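Local structure of arginine decarboxylase (Campylobacter jejuni subsp. jejuni, 3NZP) at residues Phe73-Gly78 and Phe301-Ile306; Asn265-Asn270 and Lys311-Asp316; Asn67-Glu72 and Thr291-Ala296. The protein probably catalyses the pyridoxal-phosphate-dependent decarboxylation of arginine to agmatine, an early step in bacterial spermidine biosynthesis. One frame throughout, in Å; residues are numbered along the deposited sequence.

Interaction 1: residues Phe73-Gly78 and Phe301-Ile306; sequences FGYKGG and FILKNI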
loop_
_atom_site.group_PDB
_atom_site.type_symbol
_atom_site.label_atom_id
_atom_site.label_comp_id
_atom_site.label_asym_id
_atom_site.label_seq_id
_atom_site.Cartn_x
_atom_site.Cartn_y
_atom_site.Cartn_z
ATOM N N PHE B 73 -35.849 20.453 10.874
ATOM C CA PHE B 73 -35.663 21.888 10.987
ATOM C C PHE B 73 -36.283 22.638 9.822
ATOM O O PHE B 73 -35.944 23.792 9.582
ATOM C CB PHE B 73 -34.182 22.222 11.077
ATOM C CG PHE B 73 -33.444 21.372 12.051
ATOM C CD1 PHE B 73 -33.107 20.065 11.730
ATOM C CD2 PHE B 73 -33.107 21.863 13.300
ATOM C CE1 PHE B 73 -32.446 19.258 12.638
ATOM C CE2 PHE B 73 -32.447 21.066 14.217
ATOM C CZ PHE B 73 -32.114 19.760 13.884
ATOM N N GLY B 74 -37.192 21.988 9.103
ATOM C CA GLY B 74 -37.829 22.637 7.974
ATOM C C GLY B 74 -36.850 23.361 7.078
ATOM O O GLY B 74 -36.998 24.559 6.839
ATOM N N TYR B 75 -35.851 22.630 6.579
ATOM C CA TYR B 75 -34.811 23.184 5.695
ATOM C C TYR B 75 -35.318 23.323 4.249
ATOM O O TYR B 75 -35.750 22.353 3.640
ATOM C CB TYR B 75 -33.567 22.283 5.739
ATOM C CG TYR B 75 -32.323 22.933 5.166
ATOM C CD1 TYR B 75 -31.876 22.642 3.872
ATOM C CD2 TYR B 75 -31.605 23.867 5.914
ATOM C CE1 TYR B 75 -30.741 23.271 3.343
ATOM C CE2 TYR B 75 -30.479 24.496 5.396
ATOM C CZ TYR B 75 -30.054 24.194 4.113
ATOM O OH TYR B 75 -28.942 24.832 3.611
ATOM N N LYS B 76 -35.251 24.528 3.697
ATOM C CA LYS B 76 -35.741 24.759 2.343
ATOM C C LYS B 76 -34.787 24.281 1.254
ATOM O O LYS B 76 -35.219 23.905 0.165
ATOM C CB LYS B 76 -36.060 26.249 2.151
ATOM C CG LYS B 76 -37.244 26.741 2.992
ATOM C CD LYS B 76 -37.265 28.277 3.178
ATOM C CE LYS B 76 -36.043 28.790 4.003
ATOM N NZ LYS B 76 -36.021 30.257 4.377
ATOM N N GLY B 77 -33.491 24.293 1.549
ATOM C CA GLY B 77 -32.499 23.865 0.577
ATOM C C GLY B 77 -32.613 22.386 0.287
ATOM O O GLY B 77 -33.167 21.627 1.090
ATOM N N GLY B 78 -32.090 21.980 -0.863
ATOM C CA GLY B 78 -32.146 20.584 -1.237
ATOM C C GLY B 78 -30.895 19.831 -0.830
ATOM O O GLY B 78 -29.916 20.431 -0.368
ATOM N N PHE B 301 -28.724 22.134 10.557
ATOM C CA PHE B 301 -28.869 23.186 11.549
ATOM C C PHE B 301 -27.873 24.317 11.326
ATOM O O PHE B 301 -28.274 25.463 11.150
ATOM C CB PHE B 301 -28.711 22.591 12.942
ATOM C CG PHE B 301 -28.944 23.564 14.057
ATOM C CD1 PHE B 301 -27.903 24.352 14.543
ATOM C CD2 PHE B 301 -30.191 23.650 14.669
ATOM C CE1 PHE B 301 -28.098 25.201 15.632
ATOM C CE2 PHE B 301 -30.395 24.495 15.755
ATOM C CZ PHE B 301 -29.347 25.271 16.240
ATOM N N ILE B 302 -26.585 23.995 11.321
ATOM C CA ILE B 302 -25.555 25.007 11.121
ATOM C C ILE B 302 -25.861 25.893 9.920
ATOM O O ILE B 302 -25.758 27.121 9.990
ATOM C CB ILE B 302 -24.168 24.380 10.879
ATOM C CG1 ILE B 302 -23.795 23.423 12.017
ATOM C CG2 ILE B 302 -23.121 25.490 10.754
ATOM C CD1 ILE B 302 -23.613 24.104 13.357
ATOM N N LEU B 303 -26.235 25.268 8.810
ATOM C CA LEU B 303 -26.525 26.034 7.606
ATOM C C LEU B 303 -27.769 26.903 7.768
ATOM O O LEU B 303 -27.751 28.081 7.418
ATOM C CB LEU B 303 -26.672 25.104 6.401
ATOM C CG LEU B 303 -25.397 24.357 5.991
ATOM C CD1 LEU B 303 -25.731 23.448 4.821
ATOM C CD2 LEU B 303 -24.287 25.337 5.621
ATOM N N LYS B 304 -28.843 26.329 8.303
ATOM C CA LYS B 304 -30.069 27.090 8.511
ATOM C C LYS B 304 -29.749 28.345 9.301
ATOM O O LYS B 304 -30.088 29.452 8.902
ATOM C CB LYS B 304 -31.082 26.272 9.286
ATOM C CG LYS B 304 -32.325 27.045 9.654
ATOM C CD LYS B 304 -33.290 26.146 10.395
ATOM C CE LYS B 304 -34.572 26.864 10.769
ATOM N NZ LYS B 304 -35.486 25.950 11.526
ATOM N N ASN B 305 -29.088 28.160 10.431
ATOM C CA ASN B 305 -28.713 29.277 11.269
ATOM C C ASN B 305 -27.975 30.371 10.505
ATOM O O ASN B 305 -28.330 31.546 10.593
ATOM C CB ASN B 305 -27.855 28.782 12.427
ATOM C CG ASN B 305 -28.692 28.287 13.595
ATOM O OD1 ASN B 305 -29.794 27.752 13.411
ATOM N ND2 ASN B 305 -28.171 28.461 14.806
ATOM N N ILE B 306 -26.947 29.994 9.756
ATOM C CA ILE B 306 -26.197 30.983 9.003
ATOM C C ILE B 306 -27.079 31.649 7.958
ATOM O O ILE B 306 -27.043 32.866 7.781
ATOM C CB ILE B 306 -24.994 30.346 8.315
ATOM C CG1 ILE B 306 -24.068 29.767 9.376
ATOM C CG2 ILE B 306 -24.284 31.370 7.440
ATOM C CD1 ILE B 306 -22.765 29.248 8.840
#

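Interaction 2: residues Asn265-Asn270 and Lys311-Asp316; sequences NLKAIN and KDLEPD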
loop_
_atom_site.group_PDB
_atom_site.type_symbol
_atom_site.label_atom_id
_atom_site.label_comp_id
_atom_site.label_asym_id
_atom_site.label_seq_id
_atom_site.Cartn_x
_atom_site.Cartn_y
_atom_site.Cartn_z
ATOM N N ASN B 265 -25.736 32.849 -8.532
ATOM C CA ASN B 265 -25.972 31.471 -8.913
ATOM C C ASN B 265 -25.406 30.473 -7.920
ATOM O O ASN B 265 -25.698 29.283 -7.993
ATOM C CB ASN B 265 -25.403 31.206 -10.284
ATOM C CG ASN B 265 -26.467 30.828 -11.261
ATOM O OD1 ASN B 265 -27.307 29.963 -10.977
ATOM N ND2 ASN B 265 -26.449 31.466 -12.430
ATOM N N LEU B 266 -24.587 30.967 -7.001
ATOM C CA LEU B 266 -24.006 30.122 -5.982
ATOM C C LEU B 266 -25.131 29.700 -5.039
ATOM O O LEU B 266 -25.599 30.488 -4.218
ATOM C CB LEU B 266 -22.929 30.886 -5.223
ATOM C CG LEU B 266 -22.383 30.240 -3.948
ATOM C CD1 LEU B 266 -21.918 28.811 -4.216
ATOM C CD2 LEU B 266 -21.246 31.106 -3.432
ATOM N N LYS B 267 -25.559 28.450 -5.172
ATOM C CA LYS B 267 -26.648 27.937 -4.374
ATOM C C LYS B 267 -26.403 26.572 -3.747
ATOM O O LYS B 267 -27.352 25.888 -3.341
ATOM C CB LYS B 267 -27.913 27.890 -5.225
ATOM C CG LYS B 267 -28.307 29.241 -5.798
ATOM C CD LYS B 267 -29.649 29.160 -6.507
ATOM C CE LYS B 267 -30.046 30.495 -7.097
ATOM N NZ LYS B 267 -31.460 30.420 -7.553
ATOM N N ALA B 268 -25.144 26.168 -3.657
ATOM C CA ALA B 268 -24.850 24.882 -3.053
ATOM C C ALA B 268 -23.501 24.835 -2.368
ATOM O O ALA B 268 -22.576 25.556 -2.731
ATOM C CB ALA B 268 -24.948 23.768 -4.090
ATOM N N ILE B 269 -23.417 23.987 -1.352
ATOM C CA ILE B 269 -22.189 23.798 -0.615
ATOM C C ILE B 269 -21.885 22.302 -0.625
ATOM O O ILE B 269 -22.743 21.469 -0.306
ATOM C CB ILE B 269 -22.307 24.307 0.835
ATOM C CG1 ILE B 269 -22.441 25.828 0.857
ATOM C CG2 ILE B 269 -21.073 23.937 1.610
ATOM C CD1 ILE B 269 -22.508 26.419 2.256
ATOM N N ASN B 270 -20.664 21.968 -1.027
ATOM C CA ASN B 270 -20.238 20.575 -1.086
ATOM C C ASN B 270 -19.340 20.313 0.113
ATOM O O ASN B 270 -18.217 20.824 0.168
ATOM C CB ASN B 270 -19.464 20.333 -2.383
ATOM C CG ASN B 270 -19.270 18.861 -2.683
ATOM O OD1 ASN B 270 -18.849 18.086 -1.809
ATOM N ND2 ASN B 270 -19.562 18.463 -3.918
ATOM N N LYS B 311 -29.569 36.318 6.685
ATOM C CA LYS B 311 -30.863 36.400 5.986
ATOM C C LYS B 311 -30.709 36.210 4.489
ATOM O O LYS B 311 -31.213 36.990 3.682
ATOM C CB LYS B 311 -31.585 37.717 6.299
ATOM C CG LYS B 311 -30.735 38.951 6.211
ATOM C CD LYS B 311 -31.419 40.129 6.882
ATOM C CE LYS B 311 -30.530 41.366 6.823
ATOM N NZ LYS B 311 -31.181 42.561 7.421
ATOM N N ASP B 312 -29.997 35.139 4.146
ATOM C CA ASP B 312 -29.737 34.765 2.766
ATOM C C ASP B 312 -30.458 33.462 2.477
ATOM O O ASP B 312 -31.230 32.960 3.302
ATOM C CB ASP B 312 -28.240 34.602 2.549
ATOM C CG ASP B 312 -27.819 34.948 1.137
ATOM O OD1 ASP B 312 -26.671 35.413 0.966
ATOM O OD2 ASP B 312 -28.632 34.762 0.199
ATOM N N LEU B 313 -30.192 32.916 1.300
ATOM C CA LEU B 313 -30.816 31.673 0.852
ATOM C C LEU B 313 -30.182 30.403 1.410
ATOM O O LEU B 313 -28.973 30.198 1.290
ATOM C CB LEU B 313 -30.774 31.621 -0.675
ATOM C CG LEU B 313 -31.191 30.289 -1.269
ATOM C CD1 LEU B 313 -32.667 30.067 -0.998
ATOM C CD2 LEU B 313 -30.894 30.281 -2.752
ATOM N N GLU B 314 -30.998 29.547 2.018
ATOM C CA GLU B 314 -30.491 28.282 2.550
ATOM C C GLU B 314 -29.907 27.513 1.366
ATOM O O GLU B 314 -30.625 27.197 0.414
ATOM C CB GLU B 314 -31.622 27.482 3.192
ATOM C CG GLU B 314 -32.121 28.051 4.509
ATOM C CD GLU B 314 -33.223 27.208 5.121
ATOM O OE1 GLU B 314 -33.571 27.438 6.300
ATOM O OE2 GLU B 314 -33.747 26.313 4.425
ATOM N N PRO B 315 -28.595 27.205 1.404
ATOM C CA PRO B 315 -27.886 26.480 0.336
ATOM C C PRO B 315 -28.300 25.025 0.119
ATOM O O PRO B 315 -28.963 24.418 0.955
ATOM C CB PRO B 315 -26.430 26.598 0.769
ATOM C CG PRO B 315 -26.541 26.526 2.260
ATOM C CD PRO B 315 -27.682 27.477 2.533
ATOM N N ASP B 316 -27.914 24.473 -1.023
ATOM C CA ASP B 316 -28.215 23.082 -1.321
ATOM C C ASP B 316 -27.090 22.264 -0.736
ATOM O O ASP B 316 -25.919 22.589 -0.907
ATOM C CB ASP B 316 -28.301 22.861 -2.826
ATOM C CG ASP B 316 -29.643 23.301 -3.400
ATOM O OD1 ASP B 316 -29.699 23.658 -4.599
ATOM O OD2 ASP B 316 -30.649 23.277 -2.649
#

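Interaction 3: residues Asn67-Glu72 and Thr291-Ala296; sequences NKARKE and TLREYA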
loop_
_atom_site.group_PDB
_atom_site.type_symbol
_atom_site.label_atom_id
_atom_site.label_comp_id
_atom_site.label_asym_id
_atom_site.label_seq_id
_atom_site.Cartn_x
_atom_site.Cartn_y
_atom_site.Cartn_z
ATOM N N ASN B 67 -32.939 13.560 4.804
ATOM C CA ASN B 67 -34.270 14.072 4.548
ATOM C C ASN B 67 -34.993 14.299 5.866
ATOM O O ASN B 67 -35.599 15.348 6.083
ATOM C CB ASN B 67 -35.052 13.134 3.637
ATOM C CG ASN B 67 -34.668 13.309 2.192
ATOM O OD1 ASN B 67 -34.289 14.414 1.776
ATOM N ND2 ASN B 67 -34.763 12.234 1.411
ATOM N N LYS B 68 -34.901 13.323 6.761
ATOM C CA LYS B 68 -35.531 13.442 8.060
ATOM C C LYS B 68 -34.909 14.617 8.807
ATOM O O LYS B 68 -35.576 15.290 9.586
ATOM C CB LYS B 68 -35.371 12.134 8.842
ATOM C CG LYS B 68 -36.060 10.984 8.122
ATOM C CD LYS B 68 -36.364 9.796 9.011
ATOM C CE LYS B 68 -35.126 9.020 9.379
ATOM N NZ LYS B 68 -35.498 7.808 10.162
ATOM N N ALA B 69 -33.640 14.887 8.557
ATOM C CA ALA B 69 -32.987 15.995 9.217
ATOM C C ALA B 69 -33.486 17.293 8.627
ATOM O O ALA B 69 -33.650 18.286 9.331
ATOM C CB ALA B 69 -31.483 15.909 9.043
ATOM N N ARG B 70 -33.725 17.310 7.327
ATOM C CA ARG B 70 -34.198 18.536 6.715
ATOM C C ARG B 70 -35.597 18.883 7.158
ATOM O O ARG B 70 -35.904 20.048 7.391
ATOM C CB ARG B 70 -34.132 18.441 5.199
ATOM C CG ARG B 70 -32.788 18.855 4.653
ATOM C CD ARG B 70 -32.922 19.178 3.199
ATOM N NE ARG B 70 -33.524 18.054 2.508
ATOM C CZ ARG B 70 -34.178 18.153 1.361
ATOM N NH1 ARG B 70 -34.690 17.064 0.797
ATOM N NH2 ARG B 70 -34.327 19.340 0.789
ATOM N N LYS B 71 -36.449 17.874 7.292
ATOM C CA LYS B 71 -37.827 18.114 7.707
ATOM C C LYS B 71 -37.900 18.589 9.146
ATOM O O LYS B 71 -38.712 19.452 9.481
ATOM C CB LYS B 71 -38.663 16.842 7.530
ATOM C CG LYS B 71 -38.918 16.477 6.063
ATOM C CD LYS B 71 -39.701 17.585 5.343
ATOM C CE LYS B 71 -40.042 17.228 3.896
ATOM N NZ LYS B 71 -41.014 18.194 3.311
ATOM N N GLU B 72 -37.043 18.023 9.993
ATOM C CA GLU B 72 -37.019 18.389 11.400
ATOM C C GLU B 72 -36.850 19.887 11.527
ATOM O O GLU B 72 -37.627 20.538 12.199
ATOM C CB GLU B 72 -35.879 17.685 12.130
ATOM C CG GLU B 72 -35.971 17.817 13.634
ATOM C CD GLU B 72 -34.717 17.352 14.353
ATOM O OE1 GLU B 72 -34.303 16.190 14.146
ATOM O OE2 GLU B 72 -34.145 18.146 15.132
ATOM N N THR B 291 -23.355 10.011 15.333
ATOM C CA THR B 291 -24.230 9.154 14.480
ATOM C C THR B 291 -24.510 9.812 13.124
ATOM O O THR B 291 -24.264 11.003 12.946
ATOM C CB THR B 291 -25.583 8.883 15.164
ATOM O OG1 THR B 291 -26.396 10.060 15.104
ATOM C CG2 THR B 291 -25.376 8.492 16.612
ATOM N N LEU B 292 -25.032 9.047 12.174
ATOM C CA LEU B 292 -25.322 9.616 10.863
ATOM C C LEU B 292 -26.330 10.753 11.026
ATOM O O LEU B 292 -26.149 11.843 10.476
ATOM C CB LEU B 292 -25.905 8.555 9.922
ATOM C CG LEU B 292 -25.716 8.786 8.417
ATOM C CD1 LEU B 292 -26.707 7.920 7.660
ATOM C CD2 LEU B 292 -25.930 10.242 8.055
ATOM N N ARG B 293 -27.381 10.493 11.802
ATOM C CA ARG B 293 -28.429 11.481 12.050
ATOM C C ARG B 293 -27.842 12.746 12.669
ATOM O O ARG B 293 -28.228 13.860 12.307
ATOM C CB ARG B 293 -29.514 10.883 12.964
ATOM C CG ARG B 293 -30.738 11.774 13.171
ATOM C CD ARG B 293 -31.337 12.204 11.844
ATOM N NE ARG B 293 -32.352 13.250 11.974
ATOM C CZ ARG B 293 -33.646 13.037 12.192
ATOM N NH1 ARG B 293 -34.466 14.073 12.292
ATOM N NH2 ARG B 293 -34.124 11.801 12.301
ATOM N N GLU B 294 -26.902 12.563 13.593
ATOM C CA GLU B 294 -26.247 13.686 14.250
ATOM C C GLU B 294 -25.510 14.515 13.198
ATOM O O GLU B 294 -25.593 15.747 13.169
ATOM C CB GLU B 294 -25.268 13.185 15.306
ATOM C CG GLU B 294 -24.567 14.303 16.031
ATOM C CD GLU B 294 -23.799 13.837 17.259
ATOM O OE1 GLU B 294 -23.278 14.712 17.982
ATOM O OE2 GLU B 294 -23.714 12.614 17.507
ATOM N N TYR B 295 -24.791 13.822 12.324
ATOM C CA TYR B 295 -24.056 14.477 11.258
ATOM C C TYR B 295 -25.047 15.263 10.400
ATOM O O TYR B 295 -24.840 16.443 10.114
ATOM C CB TYR B 295 -23.313 13.425 10.437
ATOM C CG TYR B 295 -22.612 13.952 9.214
ATOM C CD1 TYR B 295 -23.207 13.867 7.962
ATOM C CD2 TYR B 295 -21.359 14.533 9.306
ATOM C CE1 TYR B 295 -22.568 14.350 6.832
ATOM C CE2 TYR B 295 -20.709 15.022 8.187
ATOM C CZ TYR B 295 -21.319 14.930 6.949
ATOM O OH TYR B 295 -20.700 15.437 5.821
ATOM N N ALA B 296 -26.138 14.617 10.007
ATOM C CA ALA B 296 -27.140 15.289 9.191
ATOM C C ALA B 296 -27.782 16.461 9.939
ATOM O O ALA B 296 -27.815 17.582 9.424
ATOM C CB ALA B 296 -28.211 14.291 8.726
#

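Interaction 1: residues Phe73-Gly78 and Phe301-Ile306
Lys304 reaches from its helix to the end of another and takes hold of the backbone of Phe73 there. Its CB lies 4.2 Å from Tyr75 CD2, and with CG anti to the backbone N (chi1 174°) the chain runs on fully extended. CD then passes Phe73 CB at 4.1 Å, CE comes up beside the Phe73 carbonyl, and NZ gives a hydrogen bond to Phe73 O, 2.9 Å long. The ammonium approaches tilted 32° from the carbonyl plane. That carbonyl belongs to the first residue past helix 52-72, which a Schellman motif closes with Gly74 at positive phi as C-prime. Both segments lie in the pyridoxal-binding TIM barrel: the loop leads from this helix into strand 79-84, and helix 292-309 packs alongside. Nearly one turn earlier in that helix, the Phe301 ring meets the Phe73 ring obliquely, planes 77° apart, with CD2 of Phe301 3.5 Å from CE2 of Phe73. The Tyr75 side chain runs antiparallel to that of Lys304, with Lys304 N beside its ring edge. Its hydroxyl oxygen OH rests 3.6 Å from Leu303 CB and is hydrogen-bonded to Pro315 O, which ties the buried phenol to the segment leading into strand 316-319.

Interaction 2: residues Asn265-Asn270 and Lys311-Asp316
Asp316 meets the backbone on both sides of Ala268. Asp316 N donates to Lys267 O at 2.8 Å, and Ile269 N donates to Asp316 O at 2.9 Å, the second bond being the straighter (169° at the hydrogen). This is a parallel bridge, with Ala268 and Asp316 sending their side chains to the same face of the sheet, where their CB atoms sit 3.7 Å apart. The Asp316 carboxylate is held from a third strand's side, its OD2 hydrogen-bonded to Gly78 N just ahead of strand 79-84. Ile269 runs alongside the Pro315 ring. CG1 of the isoleucine stands beside its backbone N (chi1 -68°), and the extended second torsion carries CD1 on to Pro315 CG, 4.0 Å away. At the more exposed end, the Lys267 chain stretches out beyond CG and lays its methylenes against one leucine methyl, with CD 4.1 Å from Leu313 CD2. Asp312 OD2 accepts from the neighbouring Leu313 N, on the anti side and 22° out of the carboxylate plane. The bridge joins strands 268-272 and 316-319, the last two of the eight-stranded parallel barrel. Tyr255 of helix 242-260 touches both Ile269 and Pro315, Leu303 of helix 292-309 touches the same pair, and strand 227-231 continues the sheet beyond Ala268.

Interaction 3: residues Asn67-Glu72 and Thr291-Ala296
Arg293 and Ala296 face Lys68, Ala69 and Glu72 where two outer helices of the TIM barrel cross: helix 52-72, which leads to the first barrel strand, and helix 292-309, which leads to the last. The short axes pass 9.3 Å apart at a signed angle of -47°. The apolar part of the contact is small and buried. Ala69 CB meets Ala296 CB at 3.7 Å, and two such short side chains let the backbones come close, their CA atoms being 5.9 Å apart. Val300 and Asn297, further along helix 292-309, also touch Ala69, while Phe66 touches Ala296.

The charged part belongs to Arg293. Its CG is anti to the backbone N, and a bend at the second torsion (chi2 53°) folds the chain over toward helix 52-72. NH1 forms a salt bridge with Glu72 OE1 at 2.8 Å, although the carboxylate and guanidinium planes are turned 50° apart. Glu72 meets it with an extended chain. Lys68 O also lies near this NH1, but at an angle too poor for a hydrogen bond. On the van der Waals side, Lys68 CB sits over one face of the guanidinium, toward the rim, 3.7 Å from NH2. The lysine chain crosses the arginine at about a right angle, then bends at chi3 and turns its end from the other helix; Lys68 NZ stays 4.7 Å from Arg293 NH2, like charges not in contact. NE of Arg293 is held in its own helix by Asn297 OD1.

Capping bonds lie within the segments. Thr291 and Glu294 make a capping box at the start of helix 292-309: Glu294 N donates to Thr291 OG1, and the return bond from Thr291 N to Glu294 OE2 is weak at 3.4 Å.

In the fold
Interactions 1 and 3 share helix 292-309 and lie next to each other on it, their centres about 11 Å apart. Arg70 joins them: its O accepts from Tyr75 N at 2.7 Å, and its NH2 probably bonds Gly77 O. Interactions 1 and 2 have centres about 10 Å apart; the aspartate of interaction 2 reaches the loop of interaction 1, and Glu314 OE2 is close to Lys76 N and probably bonded. Backbone hydrogen bonding of Gly78 with Ile317 lies beside the junction of the first and last barrel strands. Interactions 2 and 3 do not touch, their nearest atoms being about 6 Å apart. Interactions 1 and 3 are remote from the cofactor site. In interaction 2 the Ile269 side chain is about 12 Å from bound pyridoxal phosphate and about 11 Å from that of His233.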